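Long-range contacts in C381 turret protein (Sulfolobus turreted icosahedral virus, PDB 4IND), which builds the turrets on the icosahedral capsid of this archaeal virus, assembling as a pentamer of subunits with three jelly-roll domains: residues A[16-22]-A[140-145]; A[177-183]-A[256-262]; A[306-311]-A[364-368]. All coordinates share one frame; numbering follows the deposited sequence.

Contact 1. Residues A[16-22]-A[140-145]; sequences VKYYYKL and ILEFSL
Tyr19 and Glu142 meet diagonally across an antiparallel strand pair, two residues off the register that sets Tyr19 opposite Ser144. Tyr19 swings CG anti to its own backbone N (chi1 176°), which lays the ring along the neighbouring strand: CD1 passes Ser144 CB at 4.0 Å and OH reaches Glu142. The bond from Tyr19 OH to Glu142 OE2 is very short, 2.5 Å. OE2 lies at the ring edge, near its plane, while the carboxylate is turned 77° from the ring. The same oxygen accepts from Glu74 N of the second subunit, so two donors grip it. Lys21 runs beside Glu142 on this face, CG to CG 4.0 Å, but its extended chain carries NZ past the carboxylate to Asp73 and Ala14 of the second subunit, leaving NZ 4.9 Å from Glu142 OE1.

Tyr20 and Phe143, a hydrogen-bonded pair, occupy the other face. Their side chains point the same way, with Tyr20 CD2 3.9 Å from Phe143 CD2. Lys17 restrains the Tyr20 ring twice: its CB sits over one face, offset toward the rim, and its N donates to Tyr20 OH over 2.9 Å in a nearly straight bond (170°). Phe31 of helix 25-31 adds an edge-to-face contact. Beyond the regular pairing, Leu145 N bonds Tyr18 O and Leu22 N bonds Leu141 O. The second donor stands above the carbonyl plane rather than in it, where Leu141 and Glu142 both face Lys85 in a classic beta bulge. Within this chain, strand 19-21 is an outermost strand of a four-stranded antiparallel sheet, beside strand 138-147, in the first, galactose-binding-like jelly roll; the polar face at its edge meets the next subunit of the turret.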
loop_
_atom_site.group_PDB
_atom_site.type_symbol
_atom_site.label_atom_id
_atom_site.label_comp_id
_atom_site.label_asym_id
_atom_site.label_seq_id
_atom_site.Cartn_x
_atom_site.Cartn_y
_atom_site.Cartn_z
ATOM N N VAL A 16 -31.642 0.025 3.801
ATOM C CA VAL A 16 -31.221 0.877 2.666
ATOM C C VAL A 16 -30.264 0.068 1.805
ATOM O O VAL A 16 -29.546 -0.776 2.321
ATOM C CB VAL A 16 -30.541 2.199 3.144
ATOM C CG1 VAL A 16 -29.868 2.936 1.982
ATOM C CG2 VAL A 16 -31.568 3.098 3.804
ATOM N N LYS A 17 -30.275 0.311 0.499
ATOM C CA LYS A 17 -29.382 -0.343 -0.439
ATOM C C LYS A 17 -28.385 0.706 -0.917
ATOM O O LYS A 17 -28.676 1.897 -0.848
ATOM C CB LYS A 17 -30.170 -0.829 -1.664
ATOM C CG LYS A 17 -31.310 -1.800 -1.383
ATOM C CD LYS A 17 -31.916 -2.272 -2.716
ATOM C CE LYS A 17 -33.108 -3.198 -2.508
ATOM N NZ LYS A 17 -32.750 -4.489 -1.869
ATOM N N TYR A 18 -27.237 0.266 -1.423
ATOM C CA TYR A 18 -26.249 1.204 -1.989
ATOM C C TYR A 18 -26.461 1.473 -3.468
ATOM O O TYR A 18 -25.811 2.337 -4.056
ATOM C CB TYR A 18 -24.833 0.730 -1.712
ATOM C CG TYR A 18 -24.497 0.754 -0.233
ATOM C CD1 TYR A 18 -23.905 1.864 0.343
ATOM C CD2 TYR A 18 -24.803 -0.321 0.593
ATOM C CE1 TYR A 18 -23.595 1.899 1.694
ATOM C CE2 TYR A 18 -24.509 -0.293 1.942
ATOM C CZ TYR A 18 -23.903 0.821 2.489
ATOM O OH TYR A 18 -23.600 0.857 3.823
ATOM N N TYR A 19 -27.371 0.732 -4.074
ATOM C CA TYR A 19 -27.731 0.952 -5.454
ATOM C C TYR A 19 -29.182 0.544 -5.685
ATOM O O TYR A 19 -29.606 -0.523 -5.227
ATOM C CB TYR A 19 -26.830 0.164 -6.391
ATOM C CG TYR A 19 -27.303 0.335 -7.817
ATOM C CD1 TYR A 19 -26.988 1.483 -8.536
ATOM C CD2 TYR A 19 -28.070 -0.634 -8.442
ATOM C CE1 TYR A 19 -27.424 1.654 -9.850
ATOM C CE2 TYR A 19 -28.515 -0.470 -9.751
ATOM C CZ TYR A 19 -28.185 0.673 -10.450
ATOM O OH TYR A 19 -28.642 0.857 -11.746
ATOM N N TYR A 20 -29.927 1.403 -6.379
ATOM C CA TYR A 20 -31.312 1.147 -6.742
ATOM C C TYR A 20 -31.478 1.385 -8.230
ATOM O O TYR A 20 -31.054 2.423 -8.743
ATOM C CB TYR A 20 -32.262 2.133 -6.051
ATOM C CG TYR A 20 -32.295 2.087 -4.536
ATOM C CD1 TYR A 20 -33.299 1.386 -3.861
ATOM C CD2 TYR A 20 -31.351 2.781 -3.794
ATOM C CE1 TYR A 20 -33.336 1.351 -2.470
ATOM C CE2 TYR A 20 -31.357 2.748 -2.409
ATOM C CZ TYR A 20 -32.378 2.050 -1.754
ATOM O OH TYR A 20 -32.382 2.025 -0.389
ATOM N N LYS A 21 -32.087 0.441 -8.932
ATOM C CA LYS A 21 -32.598 0.756 -10.259
ATOM C C LYS A 21 -34.103 0.718 -10.107
ATOM O O LYS A 21 -34.675 -0.337 -9.861
ATOM C CB LYS A 21 -32.144 -0.264 -11.308
ATOM C CG LYS A 21 -32.532 0.216 -12.717
ATOM C CD LYS A 21 -31.855 -0.578 -13.811
ATOM C CE LYS A 21 -32.162 0.035 -15.188
ATOM N NZ LYS A 21 -31.371 -0.633 -16.285
ATOM N N LEU A 22 -34.748 1.866 -10.242
ATOM C CA LEU A 22 -36.136 1.991 -9.764
ATOM C C LEU A 22 -37.166 1.455 -10.741
ATOM O O LEU A 22 -38.369 1.390 -10.440
ATOM C CB LEU A 22 -36.409 3.439 -9.344
ATOM C CG LEU A 22 -35.498 3.856 -8.188
ATOM C CD1 LEU A 22 -35.653 5.337 -7.894
ATOM C CD2 LEU A 22 -35.798 3.027 -6.929
ATOM N N ILE A 140 -37.407 9.311 -11.494
ATOM C CA ILE A 140 -36.188 8.850 -10.840
ATOM C C ILE A 140 -35.850 7.445 -11.320
ATOM O O ILE A 140 -36.571 6.496 -11.026
ATOM C CB ILE A 140 -36.360 8.856 -9.317
ATOM C CG1 ILE A 140 -36.996 10.172 -8.868
ATOM C CG2 ILE A 140 -35.029 8.620 -8.616
ATOM C CD1 ILE A 140 -37.526 10.151 -7.440
ATOM N N LEU A 141 -34.747 7.306 -12.055
ATOM C CA LEU A 141 -34.433 6.023 -12.697
ATOM C C LEU A 141 -33.471 5.146 -11.887
ATOM O O LEU A 141 -33.640 3.918 -11.832
ATOM C CB LEU A 141 -33.864 6.221 -14.109
ATOM C CG LEU A 141 -34.561 7.136 -15.116
ATOM C CD1 LEU A 141 -34.155 6.770 -16.546
ATOM C CD2 LEU A 141 -36.049 7.108 -14.969
ATOM N N GLU A 142 -32.452 5.769 -11.300
ATOM C CA GLU A 142 -31.439 5.031 -10.530
ATOM C C GLU A 142 -30.943 5.901 -9.401
ATOM O O GLU A 142 -30.943 7.110 -9.506
ATOM C CB GLU A 142 -30.245 4.606 -11.391
ATOM C CG GLU A 142 -30.547 3.644 -12.531
ATOM C CD GLU A 142 -29.325 3.419 -13.451
ATOM O OE1 GLU A 142 -29.462 3.640 -14.677
ATOM O OE2 GLU A 142 -28.248 2.992 -12.962
ATOM N N PHE A 143 -30.514 5.274 -8.315
ATOM C CA PHE A 143 -29.929 6.004 -7.203
ATOM C C PHE A 143 -28.742 5.185 -6.747
ATOM O O PHE A 143 -28.900 4.007 -6.405
ATOM C CB PHE A 143 -30.929 6.167 -6.062
ATOM C CG PHE A 143 -30.411 7.009 -4.909
ATOM C CD1 PHE A 143 -30.515 8.391 -4.931
ATOM C CD2 PHE A 143 -29.800 6.394 -3.814
ATOM C CE1 PHE A 143 -30.036 9.158 -3.871
ATOM C CE2 PHE A 143 -29.322 7.136 -2.750
ATOM C CZ PHE A 143 -29.446 8.520 -2.766
ATOM N N SER A 144 -27.567 5.815 -6.744
ATOM C CA SER A 144 -26.287 5.147 -6.488
ATOM C C SER A 144 -25.501 5.850 -5.380
ATOM O O SER A 144 -25.308 7.060 -5.401
ATOM C CB SER A 144 -25.443 5.080 -7.771
ATOM O OG SER A 144 -24.088 4.697 -7.490
ATOM N N LEU A 145 -25.034 5.064 -4.420
ATOM C CA LEU A 145 -24.176 5.539 -3.330
ATOM C C LEU A 145 -22.873 4.792 -3.444
ATOM O O LEU A 145 -22.860 3.570 -3.306
ATOM C CB LEU A 145 -24.795 5.143 -1.977
ATOM C CG LEU A 145 -25.925 5.959 -1.381
ATOM C CD1 LEU A 145 -26.738 5.135 -0.357
ATOM C CD2 LEU A 145 -25.325 7.165 -0.702
#

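Contact 2. Residues A[177-183]-A[256-262]; sequences TYAIKMP and GLEVEEI. With 2HP (dihydrogenphosphate ion), chain Y.
Lys181 and Glu258 form a hydrogen-bonded antiparallel pair whose side chains run together toward a dihydrogenphosphate ion. From the sheet outward, Lys181 CB lies 4.0 Å from Glu258 CB. The extended start of the chain (chi1 -174°, chi2 -172°) brings CD to 3.6 Å from Glu258 OE2, and a bend at chi3 (-63°) then turns CE and NZ toward that oxygen and phosphate O4. At the tip, NZ donates to O4 at 3.1 Å and makes a weak, 3.3 Å salt-bridge contact with Glu258 OE2. NZ also bonds Asp235 O of the second subunit, and Tyr236 of that subunit offers its ring for a cation-pi contact. Glu258, fully extended, brings OE1 to 2.7 Å from O4.

Arg154 also binds the ion and forms a salt bridge with Glu260. The two strands, 176-187 and 253-262, are the inner pair of a four-stranded antiparallel sheet of the second jelly roll, their segments here at 148° between N-to-C directions. On the phosphate-side face, Ala179 CB touches both Glu260 CG and Ile262 CG2, each at 3.9 Å. The other face is largely apolar: Ile180 CG2 touches Leu257 CD1, while Ile202 of strand 194-203 packs against Ile180. At the far end, one water accepts from Thr177 N and donates to Ile262 O.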
loop_
_atom_site.group_PDB
_atom_site.type_symbol
_atom_site.label_atom_id
_atom_site.label_comp_id
_atom_site.label_asym_id
_atom_site.label_seq_id
_atom_site.Cartn_x
_atom_site.Cartn_y
_atom_site.Cartn_z
ATOM N N THR A 177 -2.222 13.689 -0.236
ATOM C CA THR A 177 -2.221 14.992 -0.873
ATOM C C THR A 177 -3.211 14.931 -2.015
ATOM O O THR A 177 -3.286 13.924 -2.727
ATOM C CB THR A 177 -0.812 15.346 -1.389
ATOM O OG1 THR A 177 0.094 15.384 -0.277
ATOM C CG2 THR A 177 -0.823 16.711 -2.092
ATOM N N TYR A 178 -3.999 15.990 -2.171
ATOM C CA TYR A 178 -5.062 15.999 -3.159
ATOM C C TYR A 178 -5.037 17.212 -4.058
ATOM O O TYR A 178 -4.678 18.311 -3.636
ATOM C CB TYR A 178 -6.408 15.992 -2.457
ATOM C CG TYR A 178 -6.659 14.777 -1.599
ATOM C CD1 TYR A 178 -7.436 13.725 -2.062
ATOM C CD2 TYR A 178 -6.122 14.682 -0.324
ATOM C CE1 TYR A 178 -7.691 12.605 -1.264
ATOM C CE2 TYR A 178 -6.371 13.566 0.485
ATOM C CZ TYR A 178 -7.141 12.537 0.005
ATOM O OH TYR A 178 -7.407 11.439 0.797
ATOM N N ALA A 179 -5.449 17.008 -5.299
ATOM C CA ALA A 179 -5.705 18.114 -6.212
ATOM C C ALA A 179 -7.198 18.398 -6.157
ATOM O O ALA A 179 -8.011 17.472 -6.166
ATOM C CB ALA A 179 -5.282 17.767 -7.615
ATOM N N ILE A 180 -7.562 19.675 -6.084
ATOM C CA ILE A 180 -8.956 20.066 -6.237
ATOM C C ILE A 180 -9.014 20.965 -7.464
ATOM O O ILE A 180 -8.412 22.038 -7.482
ATOM C CB ILE A 180 -9.447 20.831 -5.027
ATOM C CG1 ILE A 180 -9.420 19.919 -3.799
ATOM C CG2 ILE A 180 -10.858 21.354 -5.275
ATOM C CD1 ILE A 180 -9.685 20.660 -2.492
ATOM N N LYS A 181 -9.691 20.488 -8.501
ATOM C CA LYS A 181 -9.753 21.188 -9.767
ATOM C C LYS A 181 -11.193 21.630 -9.997
ATOM O O LYS A 181 -12.142 20.841 -9.851
ATOM C CB LYS A 181 -9.266 20.289 -10.915
ATOM C CG LYS A 181 -9.160 21.006 -12.261
ATOM C CD LYS A 181 -8.874 20.032 -13.408
ATOM C CE LYS A 181 -7.525 19.327 -13.229
ATOM N NZ LYS A 181 -7.216 18.460 -14.419
ATOM N N MET A 182 -11.368 22.898 -10.346
ATOM C CA MET A 182 -12.700 23.398 -10.628
ATOM C C MET A 182 -12.746 24.192 -11.929
ATOM O O MET A 182 -12.445 25.385 -11.951
ATOM C CB MET A 182 -13.210 24.214 -9.435
ATOM C CG MET A 182 -13.179 23.422 -8.140
ATOM S SD MET A 182 -13.235 24.421 -6.648
ATOM C CE MET A 182 -14.682 25.425 -6.981
ATOM N N PRO A 183 -13.106 23.515 -13.028
ATOM C CA PRO A 183 -13.335 24.193 -14.302
ATOM C C PRO A 183 -14.543 25.072 -14.078
ATOM O O PRO A 183 -15.473 24.617 -13.398
ATOM C CB PRO A 183 -13.714 23.050 -15.253
ATOM C CG PRO A 183 -13.321 21.774 -14.552
ATOM C CD PRO A 183 -13.412 22.069 -13.087
ATOM N N GLY A 256 -17.490 22.894 -12.240
ATOM C CA GLY A 256 -17.407 21.476 -11.991
ATOM C C GLY A 256 -16.517 21.277 -10.783
ATOM O O GLY A 256 -15.992 22.244 -10.227
ATOM N N LEU A 257 -16.366 20.028 -10.349
ATOM C CA LEU A 257 -15.535 19.743 -9.188
ATOM C C LEU A 257 -14.866 18.407 -9.349
ATOM O O LEU A 257 -15.521 17.380 -9.531
ATOM C CB LEU A 257 -16.384 19.729 -7.910
ATOM C CG LEU A 257 -15.615 19.304 -6.648
ATOM C CD1 LEU A 257 -14.575 20.345 -6.296
ATOM C CD2 LEU A 257 -16.598 19.097 -5.466
ATOM N N GLU A 258 -13.549 18.428 -9.246
ATOM C CA GLU A 258 -12.748 17.224 -9.370
ATOM C C GLU A 258 -11.839 17.218 -8.146
ATOM O O GLU A 258 -11.114 18.185 -7.878
ATOM C CB GLU A 258 -11.992 17.309 -10.713
ATOM C CG GLU A 258 -11.059 16.172 -11.094
ATOM C CD GLU A 258 -10.439 16.416 -12.481
ATOM O OE1 GLU A 258 -11.223 16.517 -13.454
ATOM O OE2 GLU A 258 -9.184 16.535 -12.593
ATOM N N VAL A 259 -11.915 16.148 -7.358
ATOM C CA VAL A 259 -11.037 15.975 -6.198
ATOM C C VAL A 259 -10.369 14.627 -6.329
ATOM O O VAL A 259 -11.050 13.610 -6.416
ATOM C CB VAL A 259 -11.844 15.989 -4.880
ATOM C CG1 VAL A 259 -10.898 15.951 -3.675
ATOM C CG2 VAL A 259 -12.750 17.208 -4.826
ATOM N N GLU A 260 -9.043 14.610 -6.343
ATOM C CA GLU A 260 -8.309 13.393 -6.661
ATOM C C GLU A 260 -6.995 13.345 -5.909
ATOM O O GLU A 260 -6.344 14.381 -5.703
ATOM C CB GLU A 260 -8.045 13.334 -8.172
ATOM C CG GLU A 260 -7.355 14.578 -8.674
ATOM C CD GLU A 260 -7.721 14.938 -10.106
ATOM O OE1 GLU A 260 -8.285 14.090 -10.833
ATOM O OE2 GLU A 260 -7.439 16.084 -10.510
ATOM N N GLU A 261 -6.597 12.148 -5.485
ATOM C CA GLU A 261 -5.331 11.983 -4.787
ATOM C C GLU A 261 -4.168 12.070 -5.779
ATOM O O GLU A 261 -4.257 11.559 -6.902
ATOM C CB GLU A 261 -5.297 10.637 -4.056
ATOM C CG GLU A 261 -4.208 10.546 -2.995
ATOM C CD GLU A 261 -4.194 9.213 -2.255
ATOM O OE1 GLU A 261 -5.133 8.402 -2.435
ATOM O OE2 GLU A 261 -3.234 8.976 -1.498
ATOM N N ILE A 262 -3.081 12.719 -5.360
ATOM C CA ILE A 262 -1.875 12.812 -6.186
ATOM C C ILE A 262 -0.646 12.276 -5.450
ATOM O O ILE A 262 -0.662 12.122 -4.222
ATOM C CB ILE A 262 -1.589 14.262 -6.654
ATOM C CG1 ILE A 262 -1.290 15.163 -5.455
ATOM C CG2 ILE A 262 -2.761 14.795 -7.498
ATOM C CD1 ILE A 262 -0.552 16.465 -5.840
HETATM P P 2HP Y . -8.522 15.381 -16.267
HETATM O O1 2HP Y . -7.241 16.071 -16.825
HETATM O O2 2HP Y . -8.179 14.155 -15.480
HETATM O O3 2HP Y . -9.352 14.823 -17.371
HETATM O O4 2HP Y . -9.310 16.404 -15.401
HETATM O O HOH W 1 -1.458 11.100 -1.586
#

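Contact 3. Residues A[306-311]-A[364-368]; sequences GLTTAV and SVTIT
With chi1 at 58°, Ile367 holds CG1 between its backbone N and carbonyl carbon and turns CG2 toward the loop 306-311. That one methyl meets three groups: Gly306 O at 3.8 Å, Leu307 CD2 at 4.1 Å and Val311 CG2. Two residues earlier, Val365 divides its branches differently. Its chi1 of -170° sets CG1 anti to the backbone N, in contact with Gly306 O and Val311 CG2 (4.1 Å), and leaves CG2 for Ala310 CB at 3.8 Å. Val311 CG2 therefore touches both residues of the strand, approaching each at a slant. Gly306 passes close to the strand, its CA 4.7 Å from that of Ile367, yet no hydrogen bond joins the two segments; the contact is apolar packing.

The loop carries the chain from strand 295-305, which lies beside strand 365-377, to strand 311-319 in the other sheet of the third, nucleoplasmin-like jelly roll, so Val365 and Ile367 pack against the crossing between the sheets. Internal bonds shape the loop. Thr308 O accepts from Val311 N over 2.9 Å to close a type I turn, and Thr308 OG1 accepts from Ala310 N at 3.1 Å in an ST turn. This folding back presents Ala310 CB to Val365. Thr366 points away from the loop, and its hydroxyl is hydrogen-bonded to that of Thr277 on strand 266-278.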
loop_
_atom_site.group_PDB
_atom_site.type_symbol
_atom_site.label_atom_id
_atom_site.label_comp_id
_atom_site.label_asym_id
_atom_site.label_seq_id
_atom_site.Cartn_x
_atom_site.Cartn_y
_atom_site.Cartn_z
ATOM N N GLY A 306 29.506 37.821 2.768
ATOM C CA GLY A 306 29.638 39.195 3.210
ATOM C C GLY A 306 29.641 39.330 4.716
ATOM O O GLY A 306 29.657 40.442 5.239
ATOM N N LEU A 307 29.615 38.201 5.422
ATOM C CA LEU A 307 29.684 38.229 6.880
ATOM C C LEU A 307 31.017 38.783 7.364
ATOM O O LEU A 307 32.070 38.375 6.888
ATOM C CB LEU A 307 29.478 36.834 7.457
ATOM C CG LEU A 307 28.050 36.306 7.380
ATOM C CD1 LEU A 307 27.943 34.934 8.036
ATOM C CD2 LEU A 307 27.088 37.298 8.015
ATOM N N THR A 308 30.956 39.717 8.309
ATOM C CA THR A 308 32.135 40.236 8.988
ATOM C C THR A 308 31.825 40.338 10.471
ATOM O O THR A 308 30.695 40.086 10.895
ATOM C CB THR A 308 32.536 41.634 8.473
ATOM O OG1 THR A 308 31.547 42.596 8.861
ATOM C CG2 THR A 308 32.674 41.633 6.957
ATOM N N THR A 309 32.822 40.723 11.252
ATOM C CA THR A 309 32.634 40.919 12.682
ATOM C C THR A 309 31.652 42.054 12.957
ATOM O O THR A 309 31.179 42.217 14.080
ATOM C CB THR A 309 33.970 41.198 13.391
ATOM O OG1 THR A 309 34.622 42.306 12.761
ATOM C CG2 THR A 309 34.874 39.986 13.303
ATOM N N ALA A 310 31.338 42.825 11.920
ATOM C CA ALA A 310 30.351 43.898 12.027
ATOM C C ALA A 310 28.914 43.375 12.023
ATOM O O ALA A 310 27.987 44.126 12.311
ATOM C CB ALA A 310 30.546 44.918 10.916
ATOM N N VAL A 311 28.735 42.095 11.695
ATOM C CA VAL A 311 27.417 41.459 11.718
ATOM C C VAL A 311 27.249 40.682 13.018
ATOM O O VAL A 311 28.027 39.777 13.309
ATOM C CB VAL A 311 27.227 40.497 10.523
ATOM C CG1 VAL A 311 25.787 39.953 10.478
ATOM C CG2 VAL A 311 27.577 41.193 9.223
ATOM N N SER A 364 27.502 50.902 6.774
ATOM C CA SER A 364 26.565 49.807 6.573
ATOM C C SER A 364 27.280 48.578 6.023
ATOM O O SER A 364 28.331 48.691 5.396
ATOM C CB SER A 364 25.435 50.236 5.633
ATOM O OG SER A 364 25.928 50.487 4.328
ATOM N N VAL A 365 26.707 47.404 6.281
ATOM C CA VAL A 365 27.238 46.146 5.771
ATOM C C VAL A 365 26.156 45.456 4.959
ATOM O O VAL A 365 25.003 45.365 5.396
ATOM C CB VAL A 365 27.636 45.199 6.911
ATOM C CG1 VAL A 365 28.413 44.007 6.368
ATOM C CG2 VAL A 365 28.442 45.927 7.957
ATOM N N THR A 366 26.525 44.968 3.780
ATOM C CA THR A 366 25.579 44.260 2.930
ATOM C C THR A 366 25.941 42.783 2.868
ATOM O O THR A 366 27.054 42.417 2.491
ATOM C CB THR A 366 25.535 44.847 1.498
ATOM O OG1 THR A 366 25.017 46.181 1.537
ATOM C CG2 THR A 366 24.647 43.995 0.601
ATOM N N ILE A 367 24.994 41.941 3.251
ATOM C CA ILE A 367 25.171 40.502 3.169
ATOM C C ILE A 367 24.228 39.943 2.125
ATOM O O ILE A 367 23.186 40.531 1.837
ATOM C CB ILE A 367 24.880 39.833 4.509
ATOM C CG1 ILE A 367 23.457 40.158 4.947
ATOM C CG2 ILE A 367 25.868 40.300 5.569
ATOM C CD1 ILE A 367 23.051 39.463 6.226
ATOM N N THR A 368 24.595 38.807 1.557
ATOM C CA THR A 368 23.784 38.201 0.519
ATOM C C THR A 368 23.494 36.763 0.870
ATOM O O THR A 368 24.419 35.976 1.088
ATOM C CB THR A 368 24.480 38.280 -0.842
ATOM O OG1 THR A 368 24.655 39.657 -1.200
ATOM C CG2 THR A 368 23.643 37.583 -1.916
#

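In the fold
From the N terminus the three contacts follow one another in series, with no nesting or crossing, each in a different one of the three domains. Contact 1 closes a loop of 117 residues by pairing the start of the first domain with its last strand. Contact 2 then closes 72 residues within the second domain, joining its second and last sheet strands. Contact 3 closes 52 residues in the third, setting an inter-sheet loop against the final strand. Centres of contacts 1 and 2 lie 26 Å apart and both touch the second subunit. Contact 3, 72 Å between centres from contact 1 and on the opposite side of the chain's centre, touches no other chain.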